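PDB 2OKM: collagen adhesin from Enterococcus faecalis, which probably binds collagen as a cell-wall-anchored surface adhesin, the chain here being its N2 collagen-binding subdomain. Local coordinates for residues N25-L28 with N29-V33; F82-D85 with N86-N89; I110-A113 with G114-A118. All blocks are in the same frame, centred on the assembly; numbering follows the deposited sequence.

The three contacts are local turns at the surface of one beta-sandwich subdomain and follow one another along the chain without overlapping. Contact 1 (25-33) leaves strand 19-26 of one sheet and leads on toward strand 37-43 of the other. Contact 2 (82-89) is the turn between the neighbouring strands 78-82 and 87-92 of the second sheet, and a sulfate ion sits on it. Contact 3 (110-118) again links the sheets, between strands 101-110 and 119-128. Contacts 1 and 3 lie farthest apart, their centres about 34 Å from each other, on opposite sides of the chain's centre; contacts 2 and 3 come within about 7 Å at their nearest atoms without touching.

Contact 1 (N25-L28 with N29-V33); sequences NVNL and NKSDV
The carboxamide of Asn-27 meets the backbone of Ser-31 with both its polar atoms, OD1 and ND2. OD1 of Asn-27 accepts from Ser-31 N at 2.8 Å, the donor tilted 20° from the carbonyl plane, while Asn-27 ND2 gives a hydrogen to Ser-31 O at 2.9 Å, with that oxygen lying in the amide plane. Two bonds from one flat group to one residue fix the rotation of the amide. The first torsion explains the reach: CG of Asn-27 stands anti to its own nitrogen and beside the carbonyl carbon (chi1 -166°), which brings the amide to the Ser-31 backbone. ND2 has a second, weak bond to Thr-100 O, so the buried amide also ties the turn to the chain just before strand 101-110.

The backbone itself closes the turn. Lys-30 N donates to Asn-27 O at 2.9 Å. The bent chain of Lys-30 then folds back beside Leu-28, where a water accepts from Lys-30 NZ and donates to Leu-28 O. Asn-29 turns its amide elsewhere, to Arg-2 O and Tyr-4 N in the N-terminal segment.

The turn is a type I beta turn from Asn-27 to Lys-30, closed further by the Asn-27 side chain, where strand 19-26 ends and the chain begins its crossing to the other sheet of the sandwich.

Contact 2 (F82-D85 with N86-N89); sequences FVTD and NDFN. With SO4 (sulfate ion), chain C.
The striking feature is that Thr-84 OG1 takes part in three hydrogen bonds. Asn-86 N donates to Thr-84 OG1 at 3.2 Å, which makes an ST turn. A weak bond reaches Thr-84 OG1 from Asp-87 N at 2.8 Å. The hydroxyl gives its own proton to the sulfate ion, Thr-84 OG1 lying 3.0 Å from O2 of the sulfate. The chi1 of 66° sets OG1 between the backbone nitrogen and the carbonyl carbon of Thr-84, and from there it faces the two amides of the returning chain. CB of Asp-87 lies close by, 3.1 Å from Thr-84 OG1.

The sulfate, probably from the crystallisation liquor, is held further by weak bonds from Asp-85 N and Asn-86 N, which both point to its O4. Two successive backbone N-H groups and the Thr-84 hydroxyl thus face the ion.

This is the loop of a beta-hairpin formed by strands 78-82 and 87-92, adjacent antiparallel strands of the five-stranded sheet of the sandwich. Within the turn, Asp-87 O accepts two weak bonds, from Val-83 N at 3.1 Å and from Thr-84 N at 3.4 Å, and a CA-H of Phe-82 also approaches it.

Apolar contacts lie alongside. CD2 of the Phe-82 ring rests 3.7 Å from Phe-88 CB, the two side chains meeting at a slant, and Val-83 CG2 packs 3.5 Å from Asp-87 CB. Phe-88 turns its ring inward, where it makes edge-to-face pairs with Phe-54 and Tyr-106. Lys-51 reaches the turn from outside, donating to Thr-84 O.

Contact 3 (I110-A113 with G114-A118); sequences ITEA and GQHQA
Among the side-chain bonds, Glu-112 to His-116 is a nearly straight one: His-116 NE2 donates to Glu-112 OE2 at 2.7 Å with an angle of 172° at the hydrogen. The carboxylate oxygen lies in the ring plane, at the edge of the imidazole, yet it is met from above the carboxylate's own plane, and the two planes are turned 60° apart. Glu-112 reaches the ring because its CG runs anti to the backbone nitrogen (chi1 172°) and the chain then bends at chi2, bringing OE2 round to the residue four positions on. CB of Gln-115 lies over one face of the imidazole, toward its rim.

The second side-chain bond is a cap. Thr-111 OG1 accepts from Gly-114 N at 3.0 Å, placing Thr-111 at the N-cap of the short helix 112-115.

Backbone bonds carry the turn itself. Gln-115 N donates to Thr-111 O at 3.0 Å, His-116 N to Ala-113 O at 3.1 Å, and Gln-117 N to Gly-114 O.

Van der Waals and water contacts involve Ile-110 and Gln-115. CG2 of Ile-110 packs on Gly-114 C at 3.7 Å and lies 3.6 Å from Gln-115 OE1, where the two side chains cross at about a right angle. A water lies within hydrogen-bonding distance of Ile-110 O and Gln-115 OE1. The amide of Gln-117 leads away to Ser-45 OG and Thr-119 O, anchoring the end of the turn to neighbouring loop and strand.

One short helical turn thus joins strands 101-110 and 119-128, with Gly-114 N capped by the Thr-111 hydroxyl. The nearby carboxylate would be expected to favour a protonated His-116, though the bond itself is equally compatible with a neutral ring protonated at NE2, and exposure to solvent should weaken the effect.

Contact 1 (N25-L28 with N29-V33)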
# COMPACT_ATOMS: atom_id res chain seq x y z
N ASN A 25 -4.45 -0.34 -1.69
CA ASN A 25 -5.84 -0.29 -1.24
C ASN A 25 -6.15 -1.45 -0.32
O ASN A 25 -6.35 -2.58 -0.76
CB ASN A 25 -6.74 -0.30 -2.46
CG ASN A 25 -6.51 0.91 -3.34
OD1 ASN A 25 -6.96 2.01 -3.03
ND2 ASN A 25 -5.78 0.72 -4.43
N VAL A 26 -6.22 -1.15 0.97
CA VAL A 26 -6.43 -2.16 1.98
C VAL A 26 -7.80 -2.20 2.66
O VAL A 26 -8.23 -1.22 3.27
CB VAL A 26 -5.35 -2.01 3.09
CG1 VAL A 26 -5.43 -3.17 4.07
CG2 VAL A 26 -3.97 -1.90 2.45
N ASN A 27 -8.46 -3.35 2.54
CA ASN A 27 -9.75 -3.58 3.18
C ASN A 27 -10.78 -2.48 2.91
O ASN A 27 -11.42 -1.97 3.84
CB ASN A 27 -9.51 -3.75 4.68
CG ASN A 27 -10.70 -4.32 5.42
OD1 ASN A 27 -11.51 -5.04 4.84
ND2 ASN A 27 -10.79 -4.03 6.71
N LEU A 28 -10.96 -2.11 1.64
CA LEU A 28 -11.91 -1.06 1.29
C LEU A 28 -13.34 -1.37 1.72
O LEU A 28 -14.13 -0.46 1.98
CB LEU A 28 -11.86 -0.76 -0.21
CG LEU A 28 -10.79 0.25 -0.67
CD1 LEU A 28 -9.42 -0.17 -0.17
CD2 LEU A 28 -10.81 0.36 -2.19
N ASN A 29 -13.68 -2.66 1.81
CA ASN A 29 -15.04 -3.02 2.24
C ASN A 29 -15.18 -3.07 3.75
O ASN A 29 -16.23 -3.43 4.28
CB ASN A 29 -15.46 -4.34 1.61
CG ASN A 29 -15.79 -4.20 0.14
OD1 ASN A 29 -14.97 -4.53 -0.71
ND2 ASN A 29 -16.98 -3.69 -0.16
N LYS A 30 -14.11 -2.70 4.44
CA LYS A 30 -14.10 -2.64 5.89
C LYS A 30 -14.56 -3.92 6.57
O LYS A 30 -15.46 -3.90 7.42
CB LYS A 30 -14.96 -1.46 6.35
CG LYS A 30 -14.45 -0.11 5.81
CD LYS A 30 -15.39 1.03 6.17
CE LYS A 30 -16.07 1.60 4.93
NZ LYS A 30 -15.61 2.99 4.60
N SER A 31 -13.92 -5.03 6.23
CA SER A 31 -14.23 -6.33 6.83
C SER A 31 -13.48 -6.41 8.15
O SER A 31 -12.58 -5.62 8.42
CB SER A 31 -13.75 -7.46 5.93
OG SER A 31 -14.32 -7.38 4.63
N ASP A 32 -13.85 -7.37 8.98
CA ASP A 32 -13.16 -7.58 10.25
C ASP A 32 -11.92 -8.38 9.88
O ASP A 32 -11.87 -9.00 8.81
CB ASP A 32 -14.05 -8.39 11.21
CG ASP A 32 -13.54 -8.36 12.64
OD1 ASP A 32 -14.17 -9.02 13.50
OD2 ASP A 32 -12.52 -7.69 12.91
N VAL A 33 -10.90 -8.36 10.74
CA VAL A 33 -9.68 -9.13 10.52
C VAL A 33 -9.32 -9.78 11.85
O VAL A 33 -9.63 -9.24 12.91
CB VAL A 33 -8.50 -8.24 10.05
CG1 VAL A 33 -8.79 -7.68 8.66
CG2 VAL A 33 -8.26 -7.11 11.04
O HOH W 1 -13.67 2.31 2.84

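Contact 2 (F82-D85 with N86-N89)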
# COMPACT_ATOMS: atom_id res chain seq x y z
N PHE A 82 11.76 -0.06 5.73
CA PHE A 82 12.36 0.04 4.41
C PHE A 82 13.57 -0.88 4.46
O PHE A 82 14.61 -0.53 5.03
CB PHE A 82 12.78 1.48 4.12
CG PHE A 82 11.63 2.45 4.05
CD1 PHE A 82 11.37 3.33 5.09
CD2 PHE A 82 10.78 2.45 2.95
CE1 PHE A 82 10.28 4.20 5.04
CE2 PHE A 82 9.68 3.32 2.88
CZ PHE A 82 9.44 4.19 3.94
N VAL A 83 13.42 -2.07 3.89
CA VAL A 83 14.49 -3.07 3.90
C VAL A 83 15.62 -2.78 2.91
O VAL A 83 16.72 -3.31 3.05
CB VAL A 83 13.91 -4.49 3.67
CG1 VAL A 83 12.98 -4.85 4.82
CG2 VAL A 83 13.16 -4.56 2.35
N THR A 84 15.33 -1.95 1.91
CA THR A 84 16.32 -1.51 0.94
C THR A 84 15.86 -0.11 0.58
O THR A 84 15.03 0.46 1.28
CB THR A 84 16.35 -2.39 -0.35
OG1 THR A 84 15.12 -2.25 -1.07
CG2 THR A 84 16.60 -3.86 -0.01
N ASP A 85 16.40 0.47 -0.49
CA ASP A 85 15.98 1.81 -0.89
C ASP A 85 14.64 1.77 -1.60
O ASP A 85 13.89 2.75 -1.58
CB ASP A 85 17.02 2.45 -1.82
CG ASP A 85 18.14 3.13 -1.06
OD1 ASP A 85 19.09 3.61 -1.72
OD2 ASP A 85 18.08 3.20 0.19
N ASN A 86 14.33 0.63 -2.22
CA ASN A 86 13.10 0.49 -2.99
C ASN A 86 12.14 -0.62 -2.56
O ASN A 86 11.10 -0.83 -3.18
CB ASN A 86 13.45 0.32 -4.47
CG ASN A 86 14.22 1.50 -5.03
OD1 ASN A 86 15.35 1.37 -5.50
ND2 ASN A 86 13.60 2.68 -4.97
N ASP A 87 12.50 -1.34 -1.50
CA ASP A 87 11.66 -2.41 -0.98
C ASP A 87 11.24 -2.06 0.44
O ASP A 87 12.03 -1.52 1.21
CB ASP A 87 12.43 -3.74 -0.95
CG ASP A 87 12.80 -4.25 -2.33
OD1 ASP A 87 13.57 -5.23 -2.40
OD2 ASP A 87 12.31 -3.70 -3.33
N PHE A 88 9.99 -2.36 0.79
CA PHE A 88 9.52 -2.06 2.13
C PHE A 88 8.50 -3.08 2.59
O PHE A 88 7.82 -3.71 1.78
CB PHE A 88 8.91 -0.65 2.19
CG PHE A 88 7.67 -0.47 1.36
CD1 PHE A 88 6.41 -0.76 1.89
CD2 PHE A 88 7.75 0.00 0.05
CE1 PHE A 88 5.25 -0.59 1.12
CE2 PHE A 88 6.60 0.18 -0.72
CZ PHE A 88 5.35 -0.11 -0.19
N ASN A 89 8.43 -3.27 3.90
CA ASN A 89 7.46 -4.18 4.48
C ASN A 89 6.54 -3.27 5.29
O ASN A 89 7.01 -2.46 6.10
CB ASN A 89 8.11 -5.22 5.39
CG ASN A 89 9.02 -6.16 4.64
OD1 ASN A 89 8.77 -6.49 3.48
ND2 ASN A 89 10.09 -6.61 5.29
S SO4 C . 16.91 -1.83 -4.27
O1 SO4 C . 16.38 -1.39 -5.58
O2 SO4 C . 16.12 -2.97 -3.77
O3 SO4 C . 18.31 -2.26 -4.44
O4 SO4 C . 16.84 -0.70 -3.31

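Contact 3 (I110-A113 with G114-A118)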
# COMPACT_ATOMS: atom_id res chain seq x y z
N ILE A 110 10.93 8.62 -11.24
CA ILE A 110 11.28 7.88 -12.43
C ILE A 110 12.72 8.23 -12.81
O ILE A 110 13.05 9.40 -12.97
CB ILE A 110 10.34 8.24 -13.60
CG1 ILE A 110 8.90 7.85 -13.24
CG2 ILE A 110 10.79 7.53 -14.87
CD1 ILE A 110 7.86 8.29 -14.25
N THR A 111 13.56 7.22 -12.95
CA THR A 111 14.96 7.42 -13.31
C THR A 111 15.12 7.59 -14.81
O THR A 111 14.16 7.40 -15.57
CB THR A 111 15.82 6.22 -12.87
OG1 THR A 111 15.41 5.06 -13.59
CG2 THR A 111 15.68 5.98 -11.37
N GLU A 112 16.33 7.94 -15.25
CA GLU A 112 16.60 8.09 -16.67
C GLU A 112 16.28 6.79 -17.39
O GLU A 112 15.63 6.79 -18.44
CB GLU A 112 18.07 8.47 -16.88
CG GLU A 112 18.55 8.47 -18.34
CD GLU A 112 17.74 9.39 -19.24
OE1 GLU A 112 17.22 10.41 -18.74
OE2 GLU A 112 17.64 9.10 -20.45
N ALA A 113 16.72 5.67 -16.83
CA ALA A 113 16.45 4.37 -17.44
C ALA A 113 14.95 4.10 -17.43
O ALA A 113 14.40 3.57 -18.39
CB ALA A 113 17.19 3.27 -16.68
N GLY A 114 14.29 4.50 -16.34
CA GLY A 114 12.86 4.29 -16.24
C GLY A 114 12.06 5.01 -17.30
O GLY A 114 11.02 4.52 -17.75
N GLN A 115 12.53 6.18 -17.71
CA GLN A 115 11.86 6.98 -18.73
C GLN A 115 11.70 6.21 -20.03
O GLN A 115 10.78 6.48 -20.81
CB GLN A 115 12.66 8.26 -18.99
CG GLN A 115 12.51 9.30 -17.91
CD GLN A 115 11.13 9.91 -17.90
OE1 GLN A 115 10.69 10.47 -16.89
NE2 GLN A 115 10.43 9.81 -19.02
N HIS A 116 12.57 5.24 -20.26
CA HIS A 116 12.55 4.46 -21.48
C HIS A 116 11.86 3.11 -21.37
O HIS A 116 11.87 2.32 -22.32
CB HIS A 116 13.99 4.29 -21.97
CG HIS A 116 14.74 5.59 -22.05
ND1 HIS A 116 14.49 6.52 -23.04
CD2 HIS A 116 15.66 6.14 -21.24
CE1 HIS A 116 15.23 7.59 -22.82
NE2 HIS A 116 15.96 7.39 -21.74
N GLN A 117 11.25 2.84 -20.23
CA GLN A 117 10.54 1.58 -20.04
C GLN A 117 9.13 1.69 -20.61
O GLN A 117 8.56 2.78 -20.66
CB GLN A 117 10.48 1.22 -18.55
CG GLN A 117 11.83 0.92 -17.95
CD GLN A 117 11.77 0.55 -16.48
OE1 GLN A 117 12.80 0.29 -15.86
NE2 GLN A 117 10.57 0.53 -15.92
N ALA A 118 8.58 0.56 -21.03
CA ALA A 118 7.23 0.52 -21.57
C ALA A 118 6.21 0.66 -20.45
O ALA A 118 5.12 1.20 -20.64
CB ALA A 118 7.02 -0.78 -22.32
O HOH W 2 13.47 10.94 -15.33